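Local coordinates for protein MdcE (Pseudomonas aeruginosa, PDB 5VIP) that is the gamma subunit of a biotin-independent malonate decarboxylase and probably has transferase activity, at residues L46-A51 against R59-V64; A90-L95 against Y138-L143; R103-L108 against A144-I149; G165-R170 against R259-R264. One frame throughout, in Å; residues are numbered along the deposited sequence.

Contact 1 (L46-A51 against R59-V64); sequences LRVADA and RFLAVV
With CG anti to the backbone N (chi1 168°) and a bend at chi3 of -75°, Arg59 swings its guanidinium round to meet Asp50, whose own CG stands anti to its carbonyl carbon (chi1 -69°). The two residues face each other as a non-hydrogen-bonded pair of the antiparallel beta hairpin formed by strands 46-53 and 56-63, at the edge of the main sheet. Arg59 presents its side, NE to Asp50 OD1 and NH2 to Asp50 OD2, one nitrogen to each oxygen, the two planes being nearly coplanar. Asp50 OD1 also forms a salt bridge with Arg105, while NH1 of Arg59 turns to Glu93, so the charges run on in a small network. Val48 CG1 packs on the aliphatic part of the same arginine, 3.7 Å from Arg59 CD.

The backbones are joined through the hydrogen-bonded pairs Arg47-Ala62 and Ala49-Phe60; Arg47 N to Ala62 O is 2.9 Å and almost straight. On the face bearing Arg47 and Phe60, helix 24-33 lies over the hairpin, and Ala51 CB approaches the Phe60 ring in its plane, 4.0 Å from CE2. Arg47 sends its NH1 to Ala44 O and its NE to Leu36 O, and the guanidinium lies across Val64, whose CG2 sits under one face near the rim, 3.6 Å from Arg47 NH1.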
loop_
_atom_site.group_PDB
_atom_site.type_symbol
_atom_site.label_atom_id
_atom_site.label_comp_id
_atom_site.label_asym_id
_atom_site.label_seq_id
_atom_site.Cartn_x
_atom_site.Cartn_y
_atom_site.Cartn_z
ATOM N N LEU A 46 -15.705 11.332 -3.407
ATOM C CA LEU A 46 -14.544 12.096 -2.964
ATOM C C LEU A 46 -14.922 13.502 -2.524
ATOM O O LEU A 46 -15.617 14.211 -3.248
ATOM C CB LEU A 46 -13.517 12.203 -4.088
ATOM C CG LEU A 46 -12.199 11.508 -3.822
ATOM C CD1 LEU A 46 -12.490 10.033 -3.711
ATOM C CD2 LEU A 46 -11.207 11.813 -4.933
ATOM N N ARG A 47 -14.457 13.906 -1.349
ATOM C CA ARG A 47 -14.552 15.298 -0.941
ATOM C C ARG A 47 -13.157 15.897 -0.855
ATOM O O ARG A 47 -12.293 15.376 -0.139
ATOM C CB ARG A 47 -15.262 15.436 0.404
ATOM C CG ARG A 47 -16.684 14.941 0.407
ATOM C CD ARG A 47 -17.581 15.793 -0.476
ATOM N NE ARG A 47 -18.971 15.356 -0.364
ATOM C CZ ARG A 47 -19.507 14.399 -1.114
ATOM N NH1 ARG A 47 -18.762 13.792 -2.029
ATOM N NH2 ARG A 47 -20.777 14.049 -0.950
ATOM N N VAL A 48 -12.955 16.999 -1.576
ATOM C CA VAL A 48 -11.679 17.708 -1.607
ATOM C C VAL A 48 -11.938 19.204 -1.451
ATOM O O VAL A 48 -12.827 19.750 -2.104
ATOM C CB VAL A 48 -10.907 17.459 -2.934
ATOM C CG1 VAL A 48 -9.566 18.183 -2.927
ATOM C CG2 VAL A 48 -10.718 15.965 -3.189
ATOM N N ALA A 49 -11.166 19.863 -0.593
ATOM C CA ALA A 49 -11.317 21.300 -0.376
ATOM C C ALA A 49 -10.000 21.909 0.076
ATOM O O ALA A 49 -9.292 21.326 0.894
ATOM C CB ALA A 49 -12.404 21.573 0.652
ATOM N N ASP A 50 -9.668 23.075 -0.463
ATOM C CA ASP A 50 -8.506 23.821 -0.001
ATOM C C ASP A 50 -8.923 24.807 1.089
ATOM O O ASP A 50 -10.023 25.347 1.053
ATOM C CB ASP A 50 -7.837 24.550 -1.167
ATOM C CG ASP A 50 -7.171 23.593 -2.148
ATOM O OD1 ASP A 50 -6.394 22.723 -1.699
ATOM O OD2 ASP A 50 -7.424 23.705 -3.369
ATOM N N ALA A 51 -8.044 25.032 2.058
ATOM C CA ALA A 51 -8.345 25.920 3.176
ATOM C C ALA A 51 -7.057 26.311 3.863
ATOM O O ALA A 51 -5.977 26.084 3.326
ATOM C CB ALA A 51 -9.287 25.258 4.157
ATOM N N ARG A 59 -5.019 21.093 2.144
ATOM C CA ARG A 59 -6.075 20.486 1.348
ATOM C C ARG A 59 -6.629 19.286 2.110
ATOM O O ARG A 59 -5.879 18.381 2.488
ATOM C CB ARG A 59 -5.552 20.080 -0.040
ATOM C CG ARG A 59 -6.493 19.183 -0.844
ATOM C CD ARG A 59 -5.999 19.031 -2.292
ATOM N NE ARG A 59 -6.260 20.241 -3.074
ATOM C CZ ARG A 59 -6.292 20.299 -4.405
ATOM N NH1 ARG A 59 -6.065 19.210 -5.138
ATOM N NH2 ARG A 59 -6.560 21.455 -5.009
ATOM N N PHE A 60 -7.936 19.306 2.365
ATOM C CA PHE A 60 -8.631 18.197 3.018
ATOM C C PHE A 60 -9.058 17.163 1.978
ATOM O O PHE A 60 -9.541 17.514 0.904
ATOM C CB PHE A 60 -9.876 18.685 3.782
ATOM C CG PHE A 60 -9.576 19.553 4.985
ATOM C CD1 PHE A 60 -9.391 18.989 6.241
ATOM C CD2 PHE A 60 -9.517 20.936 4.863
ATOM C CE1 PHE A 60 -9.135 19.785 7.351
ATOM C CE2 PHE A 60 -9.257 21.739 5.970
ATOM C CZ PHE A 60 -9.067 21.161 7.212
ATOM N N LEU A 61 -8.904 15.884 2.304
ATOM C CA LEU A 61 -9.356 14.824 1.413
ATOM C C LEU A 61 -10.072 13.765 2.210
ATOM O O LEU A 61 -9.563 13.297 3.215
ATOM C CB LEU A 61 -8.187 14.175 0.654
ATOM C CG LEU A 61 -7.320 15.075 -0.217
ATOM C CD1 LEU A 61 -6.013 15.365 0.500
ATOM C CD2 LEU A 61 -7.064 14.399 -1.548
ATOM N N ALA A 62 -11.239 13.370 1.733
ATOM C CA ALA A 62 -12.006 12.330 2.378
ATOM C C ALA A 62 -12.683 11.459 1.335
ATOM O O ALA A 62 -13.233 11.958 0.346
ATOM C CB ALA A 62 -13.057 12.943 3.327
ATOM N N VAL A 63 -12.640 10.155 1.561
ATOM C CA VAL A 63 -13.490 9.241 0.825
ATOM C C VAL A 63 -14.800 9.095 1.594
ATOM O O VAL A 63 -14.785 8.914 2.811
ATOM C CB VAL A 63 -12.821 7.884 0.651
ATOM C CG1 VAL A 63 -13.746 6.933 -0.102
ATOM C CG2 VAL A 63 -11.491 8.054 -0.082
ATOM N N VAL A 64 -15.931 9.193 0.900
ATOM C CA VAL A 64 -17.239 9.132 1.562
ATOM C C VAL A 64 -18.204 8.277 0.743
ATOM O O VAL A 64 -17.978 8.059 -0.449
ATOM C CB VAL A 64 -17.841 10.547 1.750
ATOM C CG1 VAL A 64 -16.904 11.434 2.584
ATOM C CG2 VAL A 64 -18.112 11.174 0.388
#

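Contact 2 (A90-L95 against Y138-L143); sequences AVDEAL and YARARL
Helices 81-97 and 127-143 lie side by side on one face of the central sheet, and here they run nearly parallel, their short axes 9.4 Å apart at a crossing angle of 23°. Val91 fills the gap on the sheet side. Its CG2 rests over one face of the Tyr138 ring, a CH-pi contact 3.8 Å from Tyr138 CE1, while CG1, anti to the backbone N (chi1 171°), reaches across to Ala141 CB at 4.0 Å. Tyr138 OH is hydrogen-bonded to His164 ND1.

On the outer side Arg140 bridges the helices end-on: NH1 and NH2 both close on a single oxygen, Asp92 OD1, the NH2 bond being 2.9 Å long. That oxygen lies near the guanidinium plane, although the carboxylate itself is turned 60° from it and NH2 comes from above its plane. Asp136 takes NE of the same arginine, leaving the guanidinium held by two acids. Leu95 crosses Arg140 at about a right angle, with CD2 3.3 Å from Arg140 NH1 and CD1 against Ala141 CA.

Val91 and Leu95 set against Ala141 and the Tyr138 ring, with a salt bridge on the outer side, make this the pairing of neighbouring helices found on one face of an alpha/beta layered fold.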
loop_
_atom_site.group_PDB
_atom_site.type_symbol
_atom_site.label_atom_id
_atom_site.label_comp_id
_atom_site.label_asym_id
_atom_site.label_seq_id
_atom_site.Cartn_x
_atom_site.Cartn_y
_atom_site.Cartn_z
ATOM N N ALA A 90 -6.326 14.029 -7.420
ATOM C CA ALA A 90 -6.463 15.188 -6.533
ATOM C C ALA A 90 -5.156 15.494 -5.804
ATOM O O ALA A 90 -4.794 16.654 -5.615
ATOM C CB ALA A 90 -7.596 14.966 -5.524
ATOM N N VAL A 91 -4.435 14.457 -5.396
ATOM C CA VAL A 91 -3.152 14.680 -4.745
ATOM C C VAL A 91 -2.114 15.181 -5.748
ATOM O O VAL A 91 -1.381 16.138 -5.474
ATOM C CB VAL A 91 -2.653 13.403 -4.045
ATOM C CG1 VAL A 91 -1.218 13.579 -3.571
ATOM C CG2 VAL A 91 -3.588 13.068 -2.854
ATOM N N ASP A 92 -2.058 14.561 -6.923
ATOM C CA ASP A 92 -1.094 15.010 -7.924
ATOM C C ASP A 92 -1.378 16.452 -8.371
ATOM O O ASP A 92 -0.455 17.192 -8.712
ATOM C CB ASP A 92 -1.088 14.078 -9.137
ATOM C CG ASP A 92 0.254 14.053 -9.833
ATOM O OD1 ASP A 92 1.233 13.586 -9.213
ATOM O OD2 ASP A 92 0.337 14.516 -10.993
ATOM N N GLU A 93 -2.651 16.839 -8.364
ATOM C CA GLU A 93 -3.031 18.211 -8.704
ATOM C C GLU A 93 -2.360 19.202 -7.751
ATOM O O GLU A 93 -1.773 20.184 -8.186
ATOM C CB GLU A 93 -4.554 18.386 -8.666
ATOM C CG GLU A 93 -4.993 19.835 -8.879
ATOM C CD GLU A 93 -6.500 20.041 -8.754
ATOM O OE1 GLU A 93 -7.112 19.526 -7.791
ATOM O OE2 GLU A 93 -7.073 20.729 -9.626
ATOM N N ALA A 94 -2.443 18.932 -6.452
ATOM C CA ALA A 94 -1.800 19.782 -5.458
ATOM C C ALA A 94 -0.276 19.775 -5.595
ATOM O O ALA A 94 0.367 20.817 -5.475
ATOM C CB ALA A 94 -2.209 19.351 -4.050
ATOM N N LEU A 95 0.299 18.602 -5.842
ATOM C CA LEU A 95 1.751 18.465 -5.956
ATOM C C LEU A 95 2.299 19.325 -7.099
ATOM O O LEU A 95 3.306 20.028 -6.942
ATOM C CB LEU A 95 2.124 16.989 -6.159
ATOM C CG LEU A 95 3.585 16.576 -6.360
ATOM C CD1 LEU A 95 4.416 16.886 -5.124
ATOM C CD2 LEU A 95 3.678 15.095 -6.698
ATOM N N TYR A 138 0.354 10.070 -2.906
ATOM C CA TYR A 138 0.549 10.477 -1.521
ATOM C C TYR A 138 2.021 10.415 -1.096
ATOM O O TYR A 138 2.560 11.364 -0.497
ATOM C CB TYR A 138 -0.279 9.599 -0.587
ATOM C CG TYR A 138 -1.690 10.069 -0.298
ATOM C CD1 TYR A 138 -1.922 11.279 0.354
ATOM C CD2 TYR A 138 -2.787 9.260 -0.605
ATOM C CE1 TYR A 138 -3.221 11.684 0.679
ATOM C CE2 TYR A 138 -4.092 9.655 -0.284
ATOM C CZ TYR A 138 -4.296 10.872 0.362
ATOM O OH TYR A 138 -5.582 11.291 0.699
ATOM N N ALA A 139 2.680 9.307 -1.414
ATOM C CA ALA A 139 4.099 9.156 -1.062
ATOM C C ALA A 139 4.981 10.201 -1.760
ATOM O O ALA A 139 5.882 10.775 -1.148
ATOM C CB ALA A 139 4.587 7.732 -1.411
ATOM N N ARG A 140 4.742 10.429 -3.047
ATOM C CA ARG A 140 5.527 11.409 -3.790
ATOM C C ARG A 140 5.328 12.797 -3.203
ATOM O O ARG A 140 6.282 13.564 -3.060
ATOM C CB ARG A 140 5.155 11.398 -5.277
ATOM C CG ARG A 140 5.793 10.256 -6.061
ATOM C CD ARG A 140 5.566 10.377 -7.560
ATOM N NE ARG A 140 4.169 10.178 -7.928
ATOM C CZ ARG A 140 3.377 11.139 -8.390
ATOM N NH1 ARG A 140 3.856 12.363 -8.559
ATOM N NH2 ARG A 140 2.114 10.873 -8.698
ATOM N N ALA A 141 4.087 13.107 -2.842
ATOM C CA ALA A 141 3.788 14.379 -2.191
ATOM C C ALA A 141 4.552 14.512 -0.879
ATOM O O ALA A 141 5.135 15.556 -0.610
ATOM C CB ALA A 141 2.293 14.525 -1.956
ATOM N N ARG A 142 4.551 13.464 -0.058
ATOM C CA ARG A 142 5.294 13.484 1.201
ATOM C C ARG A 142 6.796 13.678 0.963
ATOM O O ARG A 142 7.422 14.527 1.600
ATOM C CB ARG A 142 5.044 12.193 2.005
ATOM C CG ARG A 142 5.864 12.076 3.303
ATOM C CD ARG A 142 5.452 10.860 4.170
ATOM N NE ARG A 142 5.309 9.632 3.374
ATOM C CZ ARG A 142 6.324 8.975 2.813
ATOM N NH1 ARG A 142 7.571 9.416 2.951
ATOM N NH2 ARG A 142 6.093 7.877 2.097
ATOM N N LEU A 143 7.368 12.900 0.046
ATOM C CA LEU A 143 8.795 12.995 -0.247
ATOM C C LEU A 143 9.169 14.379 -0.786
ATOM O O LEU A 143 10.285 14.844 -0.576
ATOM C CB LEU A 143 9.221 11.910 -1.250
ATOM C CG LEU A 143 9.151 10.464 -0.737
ATOM C CD1 LEU A 143 9.343 9.476 -1.873
ATOM C CD2 LEU A 143 10.189 10.236 0.352
#

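Contact 3 (R103-L108 against A144-I149); sequences RKRALL and AGHPLI
His146 ND1 donates to Arg105 O over 2.8 Å, on a lone pair in the carbonyl plane, with Arg105 O close to the plane of the imidazole. This bond holds the imidazole edge against the chain just ahead of strand 106-113. At the other end of the ring, NE2 is hydrogen-bonded (2.8 Å) to a water, and this water accepts a bond from Lys104 NZ, whose direct partner is Asp98 O. Further along, the two strands join in parallel: Leu107 N donates to Pro147 O (2.7 Å), and Ile149 N to Leu107 O (2.9 Å), so Leu107 is held through both its N-H and its carbonyl.

Lys104 crosses the imidazole at about a right angle. Its CB sits directly over the ring centre, 3.5 Å from His146 ND1, a CH-pi contact that fixes one face while the carbonyl fixes the edge. Bent at chi2 (-71°), the lysine chain then runs along Gly145 and Ala144, bringing CE to 3.7 Å from Ala144 O. After helix 127-143, Gly145 leaves helical angles with positive phi in a Schellman motif, turning the chain toward the strand.

Along the paired strands the side chains of each pair lie side by side, pointing the same way: Leu107 CD1 touches Leu148 CD1 at 3.8 Å on one face, and Leu108 CD2 meets Ile149 CD1 on the other. The Leu107-Leu148 face is covered by Ala141, Tyr138 and Arg142 of helix 127-143, the Leu108-Ile149 face packs against helix 237-254 through Ile149, and strand 56-63 flanks strand 106-113 on its far edge.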
loop_
_atom_site.group_PDB
_atom_site.type_symbol
_atom_site.label_atom_id
_atom_site.label_comp_id
_atom_site.label_asym_id
_atom_site.label_seq_id
_atom_site.Cartn_x
_atom_site.Cartn_y
_atom_site.Cartn_z
ATOM N N ARG A 103 5.672 27.345 0.013
ATOM C CA ARG A 103 4.969 26.506 0.973
ATOM C C ARG A 103 4.171 25.413 0.267
ATOM O O ARG A 103 3.193 25.705 -0.424
ATOM C CB ARG A 103 4.013 27.341 1.823
ATOM C CG ARG A 103 4.653 28.291 2.819
ATOM C CD ARG A 103 3.612 29.323 3.241
ATOM N NE ARG A 103 3.745 29.698 4.641
ATOM C CZ ARG A 103 2.758 30.215 5.365
ATOM N NH1 ARG A 103 1.568 30.418 4.810
ATOM N NH2 ARG A 103 2.961 30.530 6.640
ATOM N N LYS A 104 4.580 24.161 0.441
ATOM C CA LYS A 104 3.794 23.034 -0.058
ATOM C C LYS A 104 2.580 22.844 0.843
ATOM O O LYS A 104 2.726 22.747 2.056
ATOM C CB LYS A 104 4.622 21.748 -0.083
ATOM C CG LYS A 104 6.031 21.898 -0.608
ATOM C CD LYS A 104 6.046 22.139 -2.093
ATOM C CE LYS A 104 7.404 21.811 -2.671
ATOM N NZ LYS A 104 7.327 21.774 -4.155
ATOM N N ARG A 105 1.388 22.779 0.260
ATOM C CA ARG A 105 0.185 22.696 1.067
ATOM C C ARG A 105 0.130 21.371 1.823
ATOM O O ARG A 105 0.618 20.337 1.343
ATOM C CB ARG A 105 -1.064 22.872 0.202
ATOM C CG ARG A 105 -1.516 21.623 -0.530
ATOM C CD ARG A 105 -2.565 21.986 -1.559
ATOM N NE ARG A 105 -2.005 22.844 -2.599
ATOM C CZ ARG A 105 -2.712 23.383 -3.583
ATOM N NH1 ARG A 105 -4.021 23.171 -3.661
ATOM N NH2 ARG A 105 -2.108 24.142 -4.485
ATOM N N ALA A 106 -0.441 21.409 3.020
ATOM C CA ALA A 106 -0.585 20.189 3.795
ATOM C C ALA A 106 -1.698 19.359 3.183
ATOM O O ALA A 106 -2.666 19.896 2.641
ATOM C CB ALA A 106 -0.873 20.494 5.263
ATOM N N LEU A 107 -1.540 18.042 3.245
ATOM C CA LEU A 107 -2.583 17.130 2.817
ATOM C C LEU A 107 -3.150 16.493 4.065
ATOM O O LEU A 107 -2.445 15.779 4.783
ATOM C CB LEU A 107 -2.039 16.073 1.849
ATOM C CG LEU A 107 -1.336 16.653 0.615
ATOM C CD1 LEU A 107 -0.758 15.566 -0.264
ATOM C CD2 LEU A 107 -2.271 17.569 -0.183
ATOM N N LEU A 108 -4.417 16.780 4.332
ATOM C CA LEU A 108 -5.089 16.297 5.528
ATOM C C LEU A 108 -6.090 15.226 5.139
ATOM O O LEU A 108 -7.178 15.529 4.630
ATOM C CB LEU A 108 -5.785 17.451 6.260
ATOM C CG LEU A 108 -4.864 18.656 6.503
ATOM C CD1 LEU A 108 -5.605 19.822 7.178
ATOM C CD2 LEU A 108 -3.665 18.242 7.340
ATOM N N ALA A 144 8.234 15.021 -1.482
ATOM C CA ALA A 144 8.477 16.342 -2.066
ATOM C C ALA A 144 8.355 17.466 -1.036
ATOM O O ALA A 144 8.659 18.623 -1.338
ATOM C CB ALA A 144 7.518 16.586 -3.227
ATOM N N GLY A 145 7.896 17.138 0.169
ATOM C CA GLY A 145 7.799 18.124 1.227
ATOM C C GLY A 145 6.402 18.573 1.622
ATOM O O GLY A 145 6.258 19.490 2.424
ATOM N N HIS A 146 5.364 17.951 1.074
ATOM C CA HIS A 146 4.017 18.215 1.575
ATOM C C HIS A 146 3.813 17.525 2.913
ATOM O O HIS A 146 4.027 16.317 3.028
ATOM C CB HIS A 146 2.952 17.744 0.590
ATOM C CG HIS A 146 2.914 18.528 -0.683
ATOM N ND1 HIS A 146 1.997 19.533 -0.909
ATOM C CD2 HIS A 146 3.676 18.452 -1.801
ATOM C CE1 HIS A 146 2.197 20.043 -2.114
ATOM N NE2 HIS A 146 3.207 19.402 -2.676
ATOM N N PRO A 147 3.414 18.288 3.948
ATOM C CA PRO A 147 3.059 17.595 5.184
ATOM C C PRO A 147 1.787 16.789 4.970
ATOM O O PRO A 147 0.785 17.340 4.511
ATOM C CB PRO A 147 2.845 18.737 6.189
ATOM C CG PRO A 147 3.584 19.917 5.594
ATOM C CD PRO A 147 3.442 19.752 4.111
ATOM N N LEU A 148 1.838 15.494 5.267
ATOM C CA LEU A 148 0.648 14.651 5.225
ATOM C C LEU A 148 0.247 14.258 6.620
ATOM O O LEU A 148 1.063 13.724 7.378
ATOM C CB LEU A 148 0.874 13.367 4.431
ATOM C CG LEU A 148 0.738 13.313 2.925
ATOM C CD1 LEU A 148 1.744 14.261 2.281
ATOM C CD2 LEU A 148 1.003 11.865 2.508
ATOM N N ILE A 149 -1.015 14.490 6.943
ATOM C CA ILE A 149 -1.557 14.087 8.227
ATOM C C ILE A 149 -2.777 13.231 7.998
ATOM O O ILE A 149 -3.694 13.618 7.254
ATOM C CB ILE A 149 -1.937 15.314 9.110
ATOM C CG1 ILE A 149 -0.703 16.188 9.360
ATOM C CG2 ILE A 149 -2.515 14.855 10.420
ATOM C CD1 ILE A 149 -1.023 17.580 9.860
HETATM O O HOH W 1 4.781 20.398 -4.773
#

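Contact 4 (G165-R170 against R259-R264); sequences GYQANR and RDLGGR
One direct hydrogen bond joins the two loops: Gly262 N donates to Ala168 O over 3.3 Å, at an N-H...O angle of 166° and in the carbonyl plane on a lone pair. It is a long bond between main chains, placed where the backbones come close, the CA atoms of Asn169 and Gly262 being 4.6 Å apart.

Water carries a second link. One molecule accepts from Asn169 ND2 and from Arg170 NH1, and donates to Asp260 O over 2.8 Å. It sits at the edge of the Arg170 guanidinium, in its plane. With CG anti to the carbonyl carbon (chi1 -61°), Asn169 turns its amide so that ND2 faces this water while OD1 accepts from Leu148 N, and both ends of the amide are thereby used. Arg170 has its own outside partners, a salt bridge to Asp253 and a cation-pi contact with Trp224.

The remaining packing is van der Waals contact of the Leu261 CD2 methyl with two oxygens of Gln167. CD2 lodges 3.4 Å from Gln167 O and 3.6 Å from Gln167 OE1, so one methyl touches both the backbone and the amide of the same residue, whose chain bends back at chi2 (-57°). Gln167 OE1 is bound by Arg142, an arginine that also reaches Arg259 O and packs on Leu261, tying both loops to helix 127-143; Gln167 NE2 bonds to the backbone of a neighbouring subunit.

Each loop carries a type I beta turn, Gly165-Ala168 and Leu261-Arg264, and the pair is a loop-to-loop junction beside the start of sheet strand 170-174.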
loop_
_atom_site.group_PDB
_atom_site.type_symbol
_atom_site.label_atom_id
_atom_site.label_comp_id
_atom_site.label_asym_id
_atom_site.label_seq_id
_atom_site.Cartn_x
_atom_site.Cartn_y
_atom_site.Cartn_z
ATOM N N GLY A 165 -4.492 7.436 3.687
ATOM C CA GLY A 165 -4.095 7.675 5.050
ATOM C C GLY A 165 -2.757 7.099 5.464
ATOM O O GLY A 165 -2.038 7.744 6.203
ATOM N N TYR A 166 -2.401 5.898 5.012
ATOM C CA TYR A 166 -1.292 5.217 5.670
ATOM C C TYR A 166 0.084 5.731 5.197
ATOM O O TYR A 166 1.112 5.333 5.744
ATOM C CB TYR A 166 -1.333 3.706 5.447
ATOM C CG TYR A 166 -1.146 2.897 6.720
ATOM C CD1 TYR A 166 -1.772 1.665 6.878
ATOM C CD2 TYR A 166 -0.444 3.421 7.808
ATOM C CE1 TYR A 166 -1.616 0.930 8.051
ATOM C CE2 TYR A 166 -0.308 2.697 8.986
ATOM C CZ TYR A 166 -0.887 1.452 9.093
ATOM O OH TYR A 166 -0.764 0.727 10.270
ATOM N N GLN A 167 0.127 6.616 4.208
ATOM C CA GLN A 167 1.402 7.225 3.832
ATOM C C GLN A 167 1.714 8.502 4.622
ATOM O O GLN A 167 2.675 9.197 4.317
ATOM C CB GLN A 167 1.425 7.535 2.333
ATOM C CG GLN A 167 1.635 6.311 1.458
ATOM C CD GLN A 167 2.925 5.563 1.801
ATOM O OE1 GLN A 167 4.003 6.148 1.820
ATOM N NE2 GLN A 167 2.810 4.266 2.079
ATOM N N ALA A 168 0.910 8.809 5.633
ATOM C CA ALA A 168 1.039 10.087 6.350
ATOM C C ALA A 168 2.358 10.233 7.124
ATOM O O ALA A 168 2.902 9.253 7.642
ATOM C CB ALA A 168 -0.147 10.264 7.315
ATOM N N ASN A 169 2.870 11.461 7.186
ATOM C CA ASN A 169 3.935 11.815 8.133
ATOM C C ASN A 169 3.513 11.581 9.587
ATOM O O ASN A 169 4.319 11.188 10.421
ATOM C CB ASN A 169 4.341 13.283 7.995
ATOM C CG ASN A 169 4.881 13.627 6.629
ATOM O OD1 ASN A 169 4.134 14.027 5.739
ATOM N ND2 ASN A 169 6.192 13.513 6.466
ATOM N N ARG A 170 2.254 11.869 9.892
ATOM C CA ARG A 170 1.737 11.726 11.256
ATOM C C ARG A 170 0.318 11.196 11.229
ATOM O O ARG A 170 -0.496 11.637 10.418
ATOM C CB ARG A 170 1.763 13.059 12.008
ATOM C CG ARG A 170 3.114 13.738 12.080
ATOM C CD ARG A 170 4.044 13.096 13.095
ATOM N NE ARG A 170 5.231 13.929 13.231
ATOM C CZ ARG A 170 6.233 13.948 12.355
ATOM N NH1 ARG A 170 6.206 13.162 11.283
ATOM N NH2 ARG A 170 7.261 14.758 12.544
ATOM N N ARG A 259 11.212 13.400 6.319
ATOM C CA ARG A 259 9.969 13.180 5.586
ATOM C C ARG A 259 9.519 11.719 5.592
ATOM O O ARG A 259 8.772 11.299 4.715
ATOM C CB ARG A 259 10.122 13.688 4.149
ATOM C CG ARG A 259 10.238 15.220 4.093
ATOM C CD ARG A 259 10.584 15.759 2.718
ATOM N NE ARG A 259 10.901 17.189 2.788
ATOM C CZ ARG A 259 11.283 17.932 1.752
ATOM N NH1 ARG A 259 11.387 17.391 0.547
ATOM N NH2 ARG A 259 11.562 19.222 1.925
ATOM N N ASP A 260 9.957 10.960 6.594
ATOM C CA ASP A 260 9.590 9.545 6.716
ATOM C C ASP A 260 8.168 9.329 7.223
ATOM O O ASP A 260 7.545 10.236 7.777
ATOM C CB ASP A 260 10.560 8.822 7.654
ATOM C CG ASP A 260 12.004 8.988 7.240
ATOM O OD1 ASP A 260 12.618 10.004 7.635
ATOM O OD2 ASP A 260 12.525 8.102 6.524
ATOM N N LEU A 261 7.663 8.115 7.020
ATOM C CA LEU A 261 6.399 7.690 7.602
ATOM C C LEU A 261 6.402 7.888 9.111
ATOM O O LEU A 261 7.425 7.682 9.759
ATOM C CB LEU A 261 6.131 6.219 7.290
ATOM C CG LEU A 261 5.893 5.887 5.824
ATOM C CD1 LEU A 261 5.482 4.448 5.711
ATOM C CD2 LEU A 261 4.819 6.790 5.286
ATOM N N GLY A 262 5.255 8.278 9.661
ATOM C CA GLY A 262 5.117 8.497 11.091
ATOM C C GLY A 262 5.569 7.367 11.988
ATOM O O GLY A 262 6.193 7.616 13.025
ATOM N N GLY A 263 5.273 6.127 11.592
ATOM C CA GLY A 263 5.661 4.958 12.368
ATOM C C GLY A 263 7.161 4.863 12.594
ATOM O O GLY A 263 7.628 4.032 13.373
ATOM N N ARG A 264 7.909 5.726 11.912
ATOM C CA ARG A 264 9.369 5.709 11.921
ATOM C C ARG A 264 9.920 6.720 12.918
ATOM O O ARG A 264 9.874 6.495 14.130
ATOM C CB ARG A 264 9.914 6.005 10.518
ATOM C CG ARG A 264 9.310 5.151 9.395
ATOM C CD ARG A 264 9.187 3.699 9.818
ATOM N NE ARG A 264 10.486 3.188 10.238
ATOM C CZ ARG A 264 10.678 2.007 10.815
ATOM N NH1 ARG A 264 9.647 1.205 11.061
ATOM N NH2 ARG A 264 11.901 1.640 11.165
HETATM O O HOH W 2 7.806 12.797 8.771
#

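From the N terminus, contact 1 closes first, the tight hairpin of strands 46-53 and 56-63 at one edge of the sheet. Contacts 2 and 3 then cross, since 90-95, 103-108, 138-143 and 144-149 alternate along the chain: helix 81-97 leads to strand 106-113 and helix 127-143 to strand 148-152, so helices pair with helices and strands with strands. Contact 4 comes last and bridges the longest gap, bringing the loop after helix 237-254 back to the one before strand 170-174. Arg59 links contact 1 to both Glu93 of contact 2 and the backbone of Ala106 in contact 3, while Arg142 and Asn169 join contacts 2 and 3 to contact 4.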